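Local coordinates for M32 carboxypeptidase (Chitinophagaceae bacterium, PDB 7A03), which probably removes amino acids one at a time from the C-terminal end of peptides, as a metal-dependent carboxypeptidase of the M32 family, at residues R309-N312 with F313-Q317; S333-E336 with F337-I341. All blocks are in the same frame, centred on the assembly; numbering follows the deposited sequence.

Contact 1: residues R309-N312 with F313-Q317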
ATOM      1  N   ARG A 309     -15.067   8.801  -0.614  1.00 12.92           N
ATOM      2  CA  ARG A 309     -16.245   8.321   0.099  1.00 13.62           C
ATOM      3  C   ARG A 309     -16.949   9.437   0.860  1.00 13.51           C
ATOM      4  O   ARG A 309     -17.866   9.170   1.651  1.00 14.04           O
ATOM      5  CB  ARG A 309     -15.872   7.154   1.024  1.00 13.16           C
ATOM      6  CG  ARG A 309     -15.369   5.918   0.265  1.00 12.86           C
ATOM      7  CD  ARG A 309     -15.194   4.683   1.178  1.00 13.77           C
ATOM      8  NE  ARG A 309     -14.434   3.666   0.451  1.00 12.64           N
ATOM      9  CZ  ARG A 309     -14.964   2.729  -0.344  1.00 12.54           C
ATOM     10  NH1 ARG A 309     -16.282   2.610  -0.479  1.00 15.58           N
ATOM     11  NH2 ARG A 309     -14.163   1.893  -0.988  1.00 13.42           N
ATOM     12  N   SER A 310     -16.543  10.680   0.631  1.00 14.48           N
ATOM     13  CA  SER A 310     -17.048  11.815   1.389  1.00 13.90           C
ATOM     14  C   SER A 310     -18.314  12.377   0.759  1.00 14.08           C
ATOM     15  O   SER A 310     -18.550  12.247  -0.448  1.00 14.22           O
ATOM     16  CB  SER A 310     -15.988  12.909   1.469  1.00 14.82           C
ATOM     17  OG  SER A 310     -15.900  13.622   0.248  1.00 13.89           O
ATOM     18  N   LEU A 311     -19.144  12.987   1.608  1.00 14.46           N
ATOM     19  CA  LEU A 311     -20.380  13.585   1.123  1.00 14.69           C
ATOM     20  C   LEU A 311     -20.090  14.710   0.137  1.00 18.52           C
ATOM     21  O   LEU A 311     -20.766  14.826  -0.895  1.00 17.30           O
ATOM     22  CB  LEU A 311     -21.215  14.091   2.301  1.00 15.13           C
ATOM     23  CG  LEU A 311     -22.563  14.695   1.912  1.00 18.55           C
ATOM     24  CD1 LEU A 311     -23.439  13.665   1.242  1.00 19.17           C
ATOM     25  CD2 LEU A 311     -23.249  15.246   3.148  1.00 22.73           C
ATOM     26  N   ASN A 312     -19.069  15.529   0.418  1.00 15.63           N
ATOM     27  CA  ASN A 312     -18.732  16.643  -0.469  1.00 17.70           C
ATOM     28  C   ASN A 312     -18.392  16.166  -1.872  1.00 15.38           C
ATOM     29  O   ASN A 312     -18.828  16.766  -2.857  1.00 17.33           O
ATOM     30  CB  ASN A 312     -17.570  17.448   0.101  1.00 18.21           C
ATOM     31  CG  ASN A 312     -18.007  18.436   1.144  1.00 24.48           C
ATOM     32  OD1 ASN A 312     -19.178  18.808   1.218  1.00 23.38           O
ATOM     33  ND2 ASN A 312     -17.067  18.862   1.976  1.00 25.29           N
ATOM     34  N   PHE A 313     -17.604  15.094  -1.991  1.00 14.07           N
ATOM     35  CA  PHE A 313     -17.297  14.536  -3.311  1.00 14.33           C
ATOM     36  C   PHE A 313     -18.580  14.145  -4.045  1.00 14.14           C
ATOM     37  O   PHE A 313     -18.767  14.445  -5.238  1.00 14.01           O
ATOM     38  CB  PHE A 313     -16.399  13.308  -3.114  1.00 13.78           C
ATOM     39  CG  PHE A 313     -15.887  12.674  -4.388  1.00 12.98           C
ATOM     40  CD1 PHE A 313     -14.853  13.251  -5.100  1.00 12.83           C
ATOM     41  CD2 PHE A 313     -16.421  11.475  -4.832  1.00 13.48           C
ATOM     42  CE1 PHE A 313     -14.350  12.639  -6.266  1.00 14.23           C
ATOM     43  CE2 PHE A 313     -15.951  10.865  -5.992  1.00 15.86           C
ATOM     44  CZ  PHE A 313     -14.910  11.452  -6.714  1.00 16.05           C
ATOM     45  N   TRP A 314     -19.484  13.476  -3.333  1.00 13.82           N
ATOM     46  CA  TRP A 314     -20.698  12.969  -3.946  1.00 13.91           C
ATOM     47  C   TRP A 314     -21.755  14.042  -4.207  1.00 14.22           C
ATOM     48  O   TRP A 314     -22.613  13.818  -5.056  1.00 15.74           O
ATOM     49  CB  TRP A 314     -21.199  11.704  -3.224  1.00 15.50           C
ATOM     50  CG  TRP A 314     -20.257  10.591  -3.522  1.00 13.53           C
ATOM     51  CD1 TRP A 314     -19.258  10.094  -2.718  1.00 13.83           C
ATOM     52  CD2 TRP A 314     -20.139   9.912  -4.770  1.00 13.25           C
ATOM     53  NE1 TRP A 314     -18.554   9.116  -3.385  1.00 13.07           N
ATOM     54  CE2 TRP A 314     -19.080   8.978  -4.643  1.00 12.97           C
ATOM     55  CE3 TRP A 314     -20.840   9.978  -5.977  1.00 15.60           C
ATOM     56  CZ2 TRP A 314     -18.696   8.138  -5.687  1.00 14.44           C
ATOM     57  CZ3 TRP A 314     -20.470   9.134  -7.008  1.00 18.17           C
ATOM     58  CH2 TRP A 314     -19.410   8.223  -6.862  1.00 13.22           C
ATOM     59  N   LYS A 315     -21.674  15.216  -3.576  1.00 14.49           N
ATOM     60  CA  LYS A 315     -22.603  16.284  -3.939  1.00 15.78           C
ATOM     61  C   LYS A 315     -22.489  16.625  -5.419  1.00 16.52           C
ATOM     62  O   LYS A 315     -23.499  16.858  -6.087  1.00 20.27           O
ATOM     63  CB  LYS A 315     -22.335  17.521  -3.098  1.00 17.12           C
ATOM     64  CG  LYS A 315     -22.809  17.397  -1.671  1.00 21.11           C
ATOM     65  CD  LYS A 315     -22.511  18.654  -0.875  1.00 23.19           C
ATOM     66  CE  LYS A 315     -22.619  18.413   0.619  1.00 30.00           C
ATOM     67  NZ  LYS A 315     -22.303  19.661   1.372  1.00 35.03           N
ATOM     68  N   PHE A 316     -21.268  16.632  -5.952  1.00 15.83           N
ATOM     69  CA  PHE A 316     -21.057  16.850  -7.375  1.00 19.06           C
ATOM     70  C   PHE A 316     -21.167  15.562  -8.177  1.00 14.90           C
ATOM     71  O   PHE A 316     -21.797  15.543  -9.246  1.00 17.82           O
ATOM     72  CB  PHE A 316     -19.684  17.499  -7.594  1.00 17.91           C
ATOM     73  CG  PHE A 316     -19.320  17.697  -9.041  1.00 17.57           C
ATOM     74  CD1 PHE A 316     -19.746  18.829  -9.719  1.00 20.56           C
ATOM     75  CD2 PHE A 316     -18.532  16.776  -9.712  1.00 16.95           C
ATOM     76  CE1 PHE A 316     -19.407  19.030 -11.036  1.00 20.00           C
ATOM     77  CE2 PHE A 316     -18.190  16.965 -11.049  1.00 18.26           C
ATOM     78  CZ  PHE A 316     -18.630  18.104 -11.709  1.00 20.45           C
ATOM     79  N   GLN A 317     -20.567  14.471  -7.697  1.00 14.11           N
ATOM     80  CA  GLN A 317     -20.513  13.274  -8.529  1.00 15.75           C
ATOM     81  C   GLN A 317     -21.830  12.499  -8.580  1.00 14.22           C
ATOM     82  O   GLN A 317     -22.115  11.848  -9.588  1.00 16.10           O
ATOM     83  CB  GLN A 317     -19.356  12.364  -8.107  1.00 17.18           C
ATOM     84  CG  GLN A 317     -17.968  12.934  -8.394  1.00 14.45           C
ATOM     85  CD  GLN A 317     -17.626  12.999  -9.883  1.00 12.94           C
ATOM     86  OE1 GLN A 317     -18.327  12.430 -10.729  1.00 16.34           O
ATOM     87  NE2 GLN A 317     -16.540  13.682 -10.197  1.00 14.93           N
TER

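Contact 2: residues S333-E336 with F337-I341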
ATOM      1  N   SER A 333     -31.482   8.146  -3.197  1.00 19.20           N
ATOM      2  CA  SER A 333     -31.097   9.518  -2.872  1.00 17.31           C
ATOM      3  C   SER A 333     -29.603   9.620  -2.615  1.00 17.13           C
ATOM      4  O   SER A 333     -28.915   8.625  -2.391  1.00 17.70           O
ATOM      5  CB  SER A 333     -31.784  10.022  -1.597  1.00 18.26           C
ATOM      6  OG  SER A 333     -31.380   9.287  -0.448  1.00 19.49           O
ATOM      7  N   LEU A 334     -29.108  10.860  -2.618  1.00 18.46           N
ATOM      8  CA  LEU A 334     -27.696  11.079  -2.318  1.00 19.33           C
ATOM      9  C   LEU A 334     -27.324  10.493  -0.959  1.00 16.97           C
ATOM     10  O   LEU A 334     -26.293   9.821  -0.830  1.00 17.94           O
ATOM     11  CB  LEU A 334     -27.359  12.572  -2.385  1.00 19.57           C
ATOM     12  CG  LEU A 334     -26.021  13.034  -1.800  1.00 19.34           C
ATOM     13  CD1 LEU A 334     -24.865  12.432  -2.547  1.00 18.04           C
ATOM     14  CD2 LEU A 334     -25.930  14.582  -1.774  1.00 17.74           C
ATOM     15  N   GLN A 335     -28.162  10.722   0.057  1.00 18.23           N
ATOM     16  CA  GLN A 335     -27.893  10.205   1.398  1.00 16.81           C
ATOM     17  C   GLN A 335     -27.878   8.681   1.431  1.00 18.32           C
ATOM     18  O   GLN A 335     -27.011   8.078   2.078  1.00 19.98           O
ATOM     19  CB  GLN A 335     -28.925  10.749   2.391  1.00 16.89           C
ATOM     20  CG  GLN A 335     -28.496  12.023   3.077  1.00 23.74           C
ATOM     21  CD  GLN A 335     -27.207  11.847   3.856  1.00 23.07           C
ATOM     22  OE1 GLN A 335     -26.975  10.807   4.466  1.00 30.00           O
ATOM     23  NE2 GLN A 335     -26.353  12.857   3.816  1.00 25.08           N
ATOM     24  N   GLU A 336     -28.829   8.035   0.744  1.00 18.62           N
ATOM     25  CA  GLU A 336     -28.827   6.572   0.700  1.00 18.45           C
ATOM     26  C   GLU A 336     -27.552   6.041   0.058  1.00 15.26           C
ATOM     27  O   GLU A 336     -26.949   5.076   0.551  1.00 17.72           O
ATOM     28  CB  GLU A 336     -30.054   6.063  -0.052  1.00 19.86           C
ATOM     29  CG  GLU A 336     -31.342   6.350   0.682  1.00 20.23           C
ATOM     30  CD  GLU A 336     -32.577   5.996  -0.123  1.00 27.49           C
ATOM     31  OE1 GLU A 336     -32.633   6.358  -1.314  1.00 28.91           O
ATOM     32  OE2 GLU A 336     -33.494   5.360   0.438  1.00 31.52           O
ATOM     33  N   PHE A 337     -27.133   6.663  -1.047  1.00 16.86           N
ATOM     34  CA  PHE A 337     -25.922   6.234  -1.729  1.00 14.57           C
ATOM     35  C   PHE A 337     -24.694   6.433  -0.840  1.00 14.45           C
ATOM     36  O   PHE A 337     -23.838   5.543  -0.734  1.00 16.65           O
ATOM     37  CB  PHE A 337     -25.791   6.996  -3.048  1.00 16.32           C
ATOM     38  CG  PHE A 337     -24.621   6.557  -3.871  1.00 14.67           C
ATOM     39  CD1 PHE A 337     -24.719   5.456  -4.714  1.00 15.40           C
ATOM     40  CD2 PHE A 337     -23.424   7.246  -3.805  1.00 14.97           C
ATOM     41  CE1 PHE A 337     -23.635   5.046  -5.471  1.00 14.28           C
ATOM     42  CE2 PHE A 337     -22.343   6.834  -4.555  1.00 15.52           C
ATOM     43  CZ  PHE A 337     -22.455   5.743  -5.385  1.00 16.37           C
ATOM     44  N   TYR A 338     -24.614   7.586  -0.168  1.00 15.99           N
ATOM     45  CA  TYR A 338     -23.487   7.902   0.713  1.00 17.59           C
ATOM     46  C   TYR A 338     -23.383   6.895   1.855  1.00 17.09           C
ATOM     47  O   TYR A 338     -22.293   6.368   2.158  1.00 16.25           O
ATOM     48  CB  TYR A 338     -23.690   9.326   1.235  1.00 18.40           C
ATOM     49  CG  TYR A 338     -22.773   9.772   2.345  1.00 16.01           C
ATOM     50  CD1 TYR A 338     -21.396   9.855   2.158  1.00 15.35           C
ATOM     51  CD2 TYR A 338     -23.290  10.125   3.577  1.00 16.56           C
ATOM     52  CE1 TYR A 338     -20.566  10.271   3.179  1.00 17.44           C
ATOM     53  CE2 TYR A 338     -22.465  10.544   4.599  1.00 19.94           C
ATOM     54  CZ  TYR A 338     -21.107  10.611   4.396  1.00 17.79           C
ATOM     55  OH  TYR A 338     -20.288  11.034   5.423  1.00 19.20           O
ATOM     56  N   LYS A 339     -24.520   6.574   2.464  1.00 16.19           N
ATOM     57  CA  LYS A 339     -24.510   5.590   3.538  1.00 17.67           C
ATOM     58  C   LYS A 339     -24.127   4.212   3.008  1.00 15.94           C
ATOM     59  O   LYS A 339     -23.377   3.476   3.661  1.00 18.20           O
ATOM     60  CB  LYS A 339     -25.873   5.561   4.223  1.00 17.19           C
ATOM     61  CG  LYS A 339     -26.185   6.833   5.016  1.00 21.67           C
ATOM     62  CD  LYS A 339     -25.060   7.141   6.001  1.00 28.51           C
ATOM     63  CE  LYS A 339     -25.224   8.504   6.662  1.00 34.41           C
ATOM     64  NZ  LYS A 339     -24.187   8.716   7.712  1.00 35.09           N
ATOM     65  N   ALA A 340     -24.589   3.865   1.804  1.00 17.58           N
ATOM     66  CA  ALA A 340     -24.345   2.530   1.269  1.00 14.61           C
ATOM     67  C   ALA A 340     -22.878   2.320   0.915  1.00 17.09           C
ATOM     68  O   ALA A 340     -22.341   1.216   1.081  1.00 18.68           O
ATOM     69  CB  ALA A 340     -25.213   2.330   0.033  1.00 17.02           C
ATOM     70  N   ILE A 341     -22.219   3.361   0.395  1.00 14.94           N
ATOM     71  CA  ILE A 341     -20.801   3.247   0.073  1.00 15.66           C
ATOM     72  C   ILE A 341     -19.921   3.383   1.304  1.00 13.68           C
ATOM     73  O   ILE A 341     -18.701   3.185   1.210  1.00 15.03           O
ATOM     74  CB  ILE A 341     -20.376   4.189  -1.068  1.00 15.77           C
ATOM     75  CG1 ILE A 341     -20.520   5.644  -0.613  1.00 20.04           C
ATOM     76  CG2 ILE A 341     -21.209   3.898  -2.314  1.00 17.18           C
ATOM     77  CD1 ILE A 341     -19.548   6.590  -1.246  1.00 20.28           C
TER

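Contact 1: residues R309-N312 with F313-Q317
Ser310 and Phe313 meet at the start of helix 311-324, where the chain passes from a loop into the first helical turn with Ser310 as the N-cap. The carbonyl of Ser310 opens the helical ladder by accepting from Trp314 N at 3.3 Å. One step on, Lys315 N bonds to Leu311 O at 2.9 Å and adds a weak second bond to Asn312 O. The capping bond itself runs from Phe313 N to Ser310 OG, 3.2 Å and nearly straight at 164°. With chi1 at 77°, OG sits between the backbone N and the carbonyl carbon, which turns it over the first turn and also brings it 3.4 Å from Phe313 CB. The same hydroxyl hydrogen-bonds Val307 O at the end of helix 293-307, linking that helix end to the new one. Without the hydroxyl, as with an alanine here, the N-H of Phe313 would probably be left uncapped and Val307 O would lose this partner. Beyond the cap, the indole of Trp314 presents its edge to Ser310 O, which lies near the ring plane at 3.2 Å from CD1, while its NE1 is held by Gly308 O. Phe313 CD2 rests over one indole face, offset toward the rim. Gln317 CG in turn lies above a face of the Phe313 ring. On the solvent side the extended chain of Lys315 passes Leu311, with CE 3.9 Å from Leu311 CG. It runs beside Asn312 in the same direction, and its ammonium reaches the side-chain amide in a weak hydrogen bond, NZ to Asn312 OD1 at 3.2 Å.

Contact 2: residues S333-E336 with F337-I341
Glu336 and Ala340 meet one turn apart on helix 334-341, the carbonyl oxygen Glu336 O taking the N-H of Ala340 and lying 3.3 Å from Ala340 CB. This short helix begins with a capping box, in which Ser333 and Glu336 exchange bonds. The backbone ladder follows, with Phe337 N bound to Ser333 O at 3.0 Å, then Tyr338 N to Leu334 O and Lys339 N to Gln335 O. Along the outer side, Gln335 bends at chi2 and runs alongside Tyr338 and Lys339. Its OE1 is near the plane of the phenol ring at the edge, 3.9 Å from Tyr338 CD2, with the amide turned 81° to the ring. The same oxygen packs 3.6 Å from Lys339 CE, while the ammonium of that lysine bonds Gly500 O at the chain's C-terminus. On the inner side Ile341 CG2 lies over one face of the Phe337 ring, offset toward the rim, and Trp314 meets Phe337 edge-to-face. The box closes the helix start: Glu336 N donates to Ser333 OG, and Glu336 extends beyond CG so that OE1 accepts from the serine N-H. CG stands anti to the carbonyl carbon, chi1 -67°, which carries the carboxylate toward the N-terminus. Arg198 pairs with that carboxylate in a salt bridge, so OE1 serves charge and cap together, and this would probably stabilise its ionised form. The backbone arm of the box is almost straight: Ser333 N reaches the anti lone pair of Glu336 OE1 at 2.8 Å and 174°.

Overall arrangement
Both contacts are helix starts capped by a serine, and their helices, 311-324 and 334-341, pack on each other with contact centres about 10 Å apart. Both are partly buried and peripheral, their centres about 24 Å (contact 1) and 27 Å (contact 2) from the centre of the chain. Their outer faces are polar, whereas their buried sides meet through mixed aromatic and aliphatic side chains: Trp314 NE1 lies 3.5 Å from Ile341 CD1, and Leu311 touches Leu334 and Tyr338. Arg309 spans the pair, its NH1 probably hydrogen-bonding Ile341 O while its guanidinium also pairs with Glu304 and makes a cation-pi contact with Trp263. Contact 1 has a serine cap alone, contact 2 a full capping box.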